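Endo-beta-1,2-glucanase (Talaromyces funiculosus, PDB 6IMV) hydrolyses beta-1,2-glucans internally as an endo-beta-1,2-glucanase, and is seen here in complex with sophorose. Local coordinates at residues I49-G61 against P142-T154. Residues are numbered along the deposited sequence; the frame is centred on the assembly and turned at random.
Sequences ISYNSGNGMSYDG and PWFTSSSQDLTPT. With BGC (beta-D-glucopyranose), chain I; BGC (beta-D-glucopyranose), chain D.
N52, N55 and M57 lie against S146-Q149 where two hairpin loops meet, the CA atoms of N55 and Q149 5.5 Å apart; strands 57-64 and 144-145 pair not with each other but each with strand 71-78. The carbonyl of S146 is gripped twice. N52, its CG anti to the backbone N (chi1 -178°), sends ND2 to S146 O at 2.9 Å, in the carbonyl plane, while N55 ND2 reaches the same oxygen from above that plane at 3.2 Å. The other ends of both amides fold back on their own loop: OD1 of N52 takes the N-H of G54 and OD1 of N55 that of M57, two Asx turns beside a G1 beta bulge in which G56 and M57 face N52. With an alanine at N55, S146 O would probably be left with one side-chain donor fewer, the weak bond from ND2 to Q149 O would go, and the N-H of M57 would lose its Asx-turn acceptor. At the exposed end of the contact Q149 NE2 bonds G54 O, 3.1 Å away and well above the carbonyl plane, and a water links Q149 OE1 to N52 ND2. Deeper in, S146 OG donates to S58 O over 2.8 Å and sits 3.3 Å from Y59 CD1, while S147 CA meets the edge of that tyrosine ring. M57, bent at chi2 and chi3, brings CE to 3.4 Å from F144 CZ and meets L151 CD1 tip to tip; helix 112-133 closes over this apolar patch through T126, Y127 and F130. Beyond it both segments run into the sugar site: D60 accepts from O4 and O6 of one glucose, and W143 NE1 donates almost straight (176°) to O4 of another. Because side chains gripping backbone carbonyls, not strand pairing, join the loops, their fit depends on those particular amides and that hydroxyl.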
loop_
_atom_site.group_PDB
_atom_site.type_symbol
_atom_site.label_atom_id
_atom_site.label_comp_id
_atom_site.label_asym_id
_atom_site.label_seq_id
_atom_site.Cartn_x
_atom_site.Cartn_y
_atom_site.Cartn_z
ATOM N N ILE A 49 -14.667 11.612 -3.187
ATOM C CA ILE A 49 -14.543 10.609 -2.131
ATOM C C ILE A 49 -13.087 10.132 -2.061
ATOM O O ILE A 49 -12.471 10.223 -0.999
ATOM C CB ILE A 49 -15.517 9.437 -2.352
ATOM C CG1 ILE A 49 -16.975 9.904 -2.465
ATOM C CG2 ILE A 49 -15.336 8.393 -1.259
ATOM C CD1 ILE A 49 -17.524 10.556 -1.225
ATOM N N SER A 50 -12.569 9.608 -3.186
ATOM C CA SER A 50 -11.228 9.007 -3.235
ATOM C C SER A 50 -10.335 9.692 -4.277
ATOM O O SER A 50 -9.117 9.528 -4.222
ATOM C CB SER A 50 -11.298 7.528 -3.511
ATOM O OG SER A 50 -11.825 7.269 -4.807
ATOM N N TYR A 51 -10.923 10.402 -5.250
ATOM C CA TYR A 51 -10.127 11.084 -6.251
ATOM C C TYR A 51 -10.883 12.291 -6.816
ATOM O O TYR A 51 -12.073 12.484 -6.585
ATOM C CB TYR A 51 -9.682 10.106 -7.342
ATOM C CG TYR A 51 -10.745 9.705 -8.335
ATOM C CD1 TYR A 51 -11.759 8.819 -7.998
ATOM C CD2 TYR A 51 -10.715 10.194 -9.631
ATOM C CE1 TYR A 51 -12.718 8.434 -8.921
ATOM C CE2 TYR A 51 -11.679 9.838 -10.559
ATOM C CZ TYR A 51 -12.682 8.956 -10.201
ATOM O OH TYR A 51 -13.608 8.618 -11.134
ATOM N N ASN A 52 -10.127 13.122 -7.528
ATOM C CA ASN A 52 -10.623 14.279 -8.251
ATOM C C ASN A 52 -10.748 13.874 -9.724
ATOM O O ASN A 52 -9.752 13.671 -10.372
ATOM C CB ASN A 52 -9.676 15.463 -8.030
ATOM C CG ASN A 52 -10.111 16.747 -8.707
ATOM O OD1 ASN A 52 -10.874 16.716 -9.675
ATOM N ND2 ASN A 52 -9.608 17.871 -8.217
ATOM N N SER A 53 -11.980 13.739 -10.231
ATOM C CA SER A 53 -12.205 13.300 -11.619
ATOM C C SER A 53 -11.760 14.370 -12.625
ATOM O O SER A 53 -11.511 14.064 -13.796
ATOM C CB SER A 53 -13.637 12.916 -11.833
ATOM O OG SER A 53 -14.484 13.953 -11.387
ATOM N N GLY A 54 -11.645 15.621 -12.175
ATOM C CA GLY A 54 -11.194 16.712 -13.023
ATOM C C GLY A 54 -9.734 16.579 -13.430
ATOM O O GLY A 54 -9.375 16.910 -14.559
ATOM N N ASN A 55 -8.869 16.144 -12.503
ATOM C CA ASN A 55 -7.424 16.059 -12.785
ATOM C C ASN A 55 -6.909 14.612 -12.664
ATOM O O ASN A 55 -5.735 14.360 -12.904
ATOM C CB ASN A 55 -6.634 17.035 -11.908
ATOM C CG ASN A 55 -6.746 16.737 -10.427
ATOM O OD1 ASN A 55 -7.178 15.652 -10.037
ATOM N ND2 ASN A 55 -6.339 17.693 -9.604
ATOM N N GLY A 56 -7.785 13.675 -12.297
ATOM C CA GLY A 56 -7.453 12.253 -12.233
ATOM C C GLY A 56 -6.595 11.891 -11.028
ATOM O O GLY A 56 -6.050 10.799 -10.983
ATOM N N MET A 57 -6.484 12.795 -10.050
ATOM C CA MET A 57 -5.568 12.625 -8.923
ATOM C C MET A 57 -6.310 12.062 -7.707
ATOM O O MET A 57 -7.456 12.430 -7.454
ATOM C CB MET A 57 -4.926 13.962 -8.537
ATOM C CG MET A 57 -4.067 14.565 -9.641
ATOM S SD MET A 57 -2.679 13.505 -10.119
ATOM C CE MET A 57 -1.840 13.264 -8.557
ATOM N N SER A 58 -5.622 11.192 -6.949
ATOM C CA SER A 58 -6.144 10.656 -5.702
ATOM C C SER A 58 -6.251 11.778 -4.664
ATOM O O SER A 58 -5.482 12.737 -4.692
ATOM C CB SER A 58 -5.312 9.514 -5.166
ATOM O OG SER A 58 -4.024 9.942 -4.767
ATOM N N TYR A 59 -7.252 11.642 -3.790
ATOM C CA TYR A 59 -7.246 12.212 -2.451
ATOM C C TYR A 59 -6.858 11.105 -1.475
ATOM O O TYR A 59 -7.226 9.960 -1.710
ATOM C CB TYR A 59 -8.638 12.712 -2.056
ATOM C CG TYR A 59 -9.195 13.824 -2.900
ATOM C CD1 TYR A 59 -8.555 15.053 -2.977
ATOM C CD2 TYR A 59 -10.366 13.645 -3.625
ATOM C CE1 TYR A 59 -9.069 16.074 -3.757
ATOM C CE2 TYR A 59 -10.894 14.662 -4.404
ATOM C CZ TYR A 59 -10.241 15.879 -4.466
ATOM O OH TYR A 59 -10.754 16.881 -5.227
ATOM N N ASP A 60 -6.207 11.457 -0.359
ATOM C CA ASP A 60 -5.907 10.495 0.693
ATOM C C ASP A 60 -7.176 9.710 1.052
ATOM O O ASP A 60 -7.130 8.497 1.265
ATOM C CB ASP A 60 -5.344 11.180 1.942
ATOM C CG ASP A 60 -5.090 10.215 3.093
ATOM O OD1 ASP A 60 -4.429 9.194 2.858
ATOM O OD2 ASP A 60 -5.561 10.497 4.212
ATOM N N GLY A 61 -8.301 10.424 1.120
ATOM C CA GLY A 61 -9.598 9.835 1.402
ATOM C C GLY A 61 -10.587 10.889 1.864
ATOM O O GLY A 61 -10.483 12.049 1.490
ATOM N N PRO A 142 5.982 15.065 -4.405
ATOM C CA PRO A 142 5.943 15.245 -2.960
ATOM C C PRO A 142 4.538 14.857 -2.478
ATOM O O PRO A 142 3.737 14.431 -3.282
ATOM C CB PRO A 142 6.169 16.752 -2.824
ATOM C CG PRO A 142 5.417 17.312 -4.002
ATOM C CD PRO A 142 5.673 16.315 -5.116
ATOM N N TRP A 143 4.252 15.028 -1.192
ATOM C CA TRP A 143 2.855 15.137 -0.751
ATOM C C TRP A 143 2.262 16.392 -1.401
ATOM O O TRP A 143 2.912 17.436 -1.428
ATOM C CB TRP A 143 2.751 15.185 0.774
ATOM C CG TRP A 143 2.997 13.869 1.438
ATOM C CD1 TRP A 143 4.191 13.223 1.563
ATOM C CD2 TRP A 143 2.021 13.032 2.085
ATOM N NE1 TRP A 143 4.026 12.048 2.244
ATOM C CE2 TRP A 143 2.705 11.900 2.571
ATOM C CE3 TRP A 143 0.641 13.130 2.304
ATOM C CZ2 TRP A 143 2.054 10.869 3.245
ATOM C CZ3 TRP A 143 -0.002 12.111 2.974
ATOM C CH2 TRP A 143 0.699 10.996 3.438
ATOM N N PHE A 144 1.059 16.264 -1.955
ATOM C CA PHE A 144 0.476 17.288 -2.816
ATOM C C PHE A 144 -0.988 17.534 -2.442
ATOM O O PHE A 144 -1.655 16.673 -1.877
ATOM C CB PHE A 144 0.574 16.888 -4.293
ATOM C CG PHE A 144 0.038 15.517 -4.623
ATOM C CD1 PHE A 144 -1.326 15.296 -4.769
ATOM C CD2 PHE A 144 0.900 14.448 -4.804
ATOM C CE1 PHE A 144 -1.810 14.031 -5.067
ATOM C CE2 PHE A 144 0.416 13.187 -5.123
ATOM C CZ PHE A 144 -0.940 12.979 -5.253
ATOM N N THR A 145 -1.463 18.726 -2.812
ATOM C CA THR A 145 -2.849 19.127 -2.728
ATOM C C THR A 145 -3.484 18.874 -4.096
ATOM O O THR A 145 -2.988 19.379 -5.092
ATOM C CB THR A 145 -2.959 20.601 -2.312
ATOM O OG1 THR A 145 -2.327 20.759 -1.040
ATOM C CG2 THR A 145 -4.387 21.092 -2.254
ATOM N N SER A 146 -4.550 18.078 -4.130
ATOM C CA SER A 146 -5.152 17.622 -5.390
ATOM C C SER A 146 -6.577 18.179 -5.586
ATOM O O SER A 146 -7.249 17.812 -6.553
ATOM C CB SER A 146 -5.126 16.109 -5.467
ATOM O OG SER A 146 -5.538 15.542 -4.234
ATOM N N SER A 147 -7.007 19.095 -4.706
ATOM C CA SER A 147 -8.392 19.614 -4.697
ATOM C C SER A 147 -8.620 20.662 -5.802
ATOM O O SER A 147 -9.754 20.905 -6.157
ATOM C CB SER A 147 -8.773 20.152 -3.336
ATOM O OG SER A 147 -7.703 20.892 -2.761
ATOM N N SER A 148 -7.559 21.283 -6.339
ATOM C CA SER A 148 -7.705 22.146 -7.526
ATOM C C SER A 148 -7.128 21.431 -8.749
ATOM O O SER A 148 -6.512 20.383 -8.623
ATOM C CB SER A 148 -7.081 23.501 -7.317
ATOM O OG SER A 148 -7.586 24.098 -6.136
ATOM N N GLN A 149 -7.331 22.012 -9.936
ATOM C CA GLN A 149 -7.021 21.334 -11.199
ATOM C C GLN A 149 -5.511 21.055 -11.292
ATOM O O GLN A 149 -5.099 19.983 -11.724
ATOM C CB GLN A 149 -7.574 22.151 -12.372
ATOM C CG GLN A 149 -7.370 21.517 -13.746
ATOM C CD GLN A 149 -8.045 20.173 -13.900
ATOM O OE1 GLN A 149 -8.930 19.787 -13.130
ATOM N NE2 GLN A 149 -7.616 19.427 -14.907
ATOM N N ASP A 150 -4.682 22.018 -10.880
ATOM C CA ASP A 150 -3.236 21.834 -10.863
ATOM C C ASP A 150 -2.786 21.435 -9.457
ATOM O O ASP A 150 -3.219 22.022 -8.486
ATOM C CB ASP A 150 -2.488 23.099 -11.289
ATOM C CG ASP A 150 -2.550 23.399 -12.775
ATOM O OD1 ASP A 150 -3.188 22.635 -13.512
ATOM O OD2 ASP A 150 -1.914 24.384 -13.188
ATOM N N LEU A 151 -1.870 20.465 -9.386
ATOM C CA LEU A 151 -1.208 20.073 -8.152
ATOM C C LEU A 151 -0.314 21.206 -7.639
ATOM O O LEU A 151 0.356 21.900 -8.415
ATOM C CB LEU A 151 -0.343 18.834 -8.391
ATOM C CG LEU A 151 -1.077 17.539 -8.732
ATOM C CD1 LEU A 151 -0.100 16.382 -8.829
ATOM C CD2 LEU A 151 -2.179 17.246 -7.734
ATOM N N THR A 152 -0.298 21.331 -6.311
ATOM C CA THR A 152 0.717 22.051 -5.562
ATOM C C THR A 152 1.257 21.119 -4.480
ATOM O O THR A 152 0.538 20.253 -3.988
ATOM C CB THR A 152 0.151 23.338 -4.944
ATOM O OG1 THR A 152 -0.928 22.990 -4.080
ATOM C CG2 THR A 152 -0.335 24.317 -5.991
ATOM N N PRO A 153 2.526 21.274 -4.052
ATOM C CA PRO A 153 2.981 20.597 -2.843
ATOM C C PRO A 153 2.106 21.056 -1.666
ATOM O O PRO A 153 1.646 22.199 -1.654
ATOM C CB PRO A 153 4.440 21.055 -2.680
ATOM C CG PRO A 153 4.838 21.596 -4.049
ATOM C CD PRO A 153 3.561 22.125 -4.668
ATOM N N THR A 154 1.870 20.175 -0.691
ATOM C CA THR A 154 1.323 20.643 0.579
ATOM C C THR A 154 2.378 21.566 1.200
ATOM O O THR A 154 3.545 21.507 0.815
ATOM C CB THR A 154 0.948 19.496 1.518
ATOM O OG1 THR A 154 2.139 18.827 1.929
ATOM C CG2 THR A 154 -0.012 18.514 0.892
HETATM C C2 BGC I . -1.180 11.067 7.295
HETATM C C3 BGC I . -2.710 10.909 7.267
HETATM C C4 BGC I . -3.166 9.857 6.237
HETATM C C5 BGC I . -2.331 8.577 6.391
HETATM C C6 BGC I . -2.672 7.504 5.354
HETATM C C1 BGC I . -0.503 9.708 7.400
HETATM O O1 BGC I . 0.926 9.778 7.392
HETATM O O2 BGC I . -0.820 11.826 8.436
HETATM O O3 BGC I . -3.340 12.161 6.988
HETATM O O4 BGC I . -4.572 9.562 6.368
HETATM O O5 BGC I . -0.936 8.892 6.311
HETATM O O6 BGC I . -2.325 7.983 4.058
HETATM C C2 BGC D . 5.665 7.233 5.008
HETATM C C3 BGC D . 5.583 8.093 3.752
HETATM C C4 BGC D . 6.253 9.441 3.996
HETATM C C5 BGC D . 7.689 9.190 4.456
HETATM C C6 BGC D . 8.494 10.431 4.773
HETATM C C1 BGC D . 7.110 7.120 5.461
HETATM O O2 BGC D . 5.219 5.912 4.727
HETATM O O3 BGC D . 4.232 8.311 3.360
HETATM O O4 BGC D . 6.252 10.190 2.792
HETATM O O5 BGC D . 7.689 8.401 5.637
HETATM O O6 BGC D . 7.843 11.152 5.793
HETATM O O HOH W 1 -10.195 20.033 -10.263
#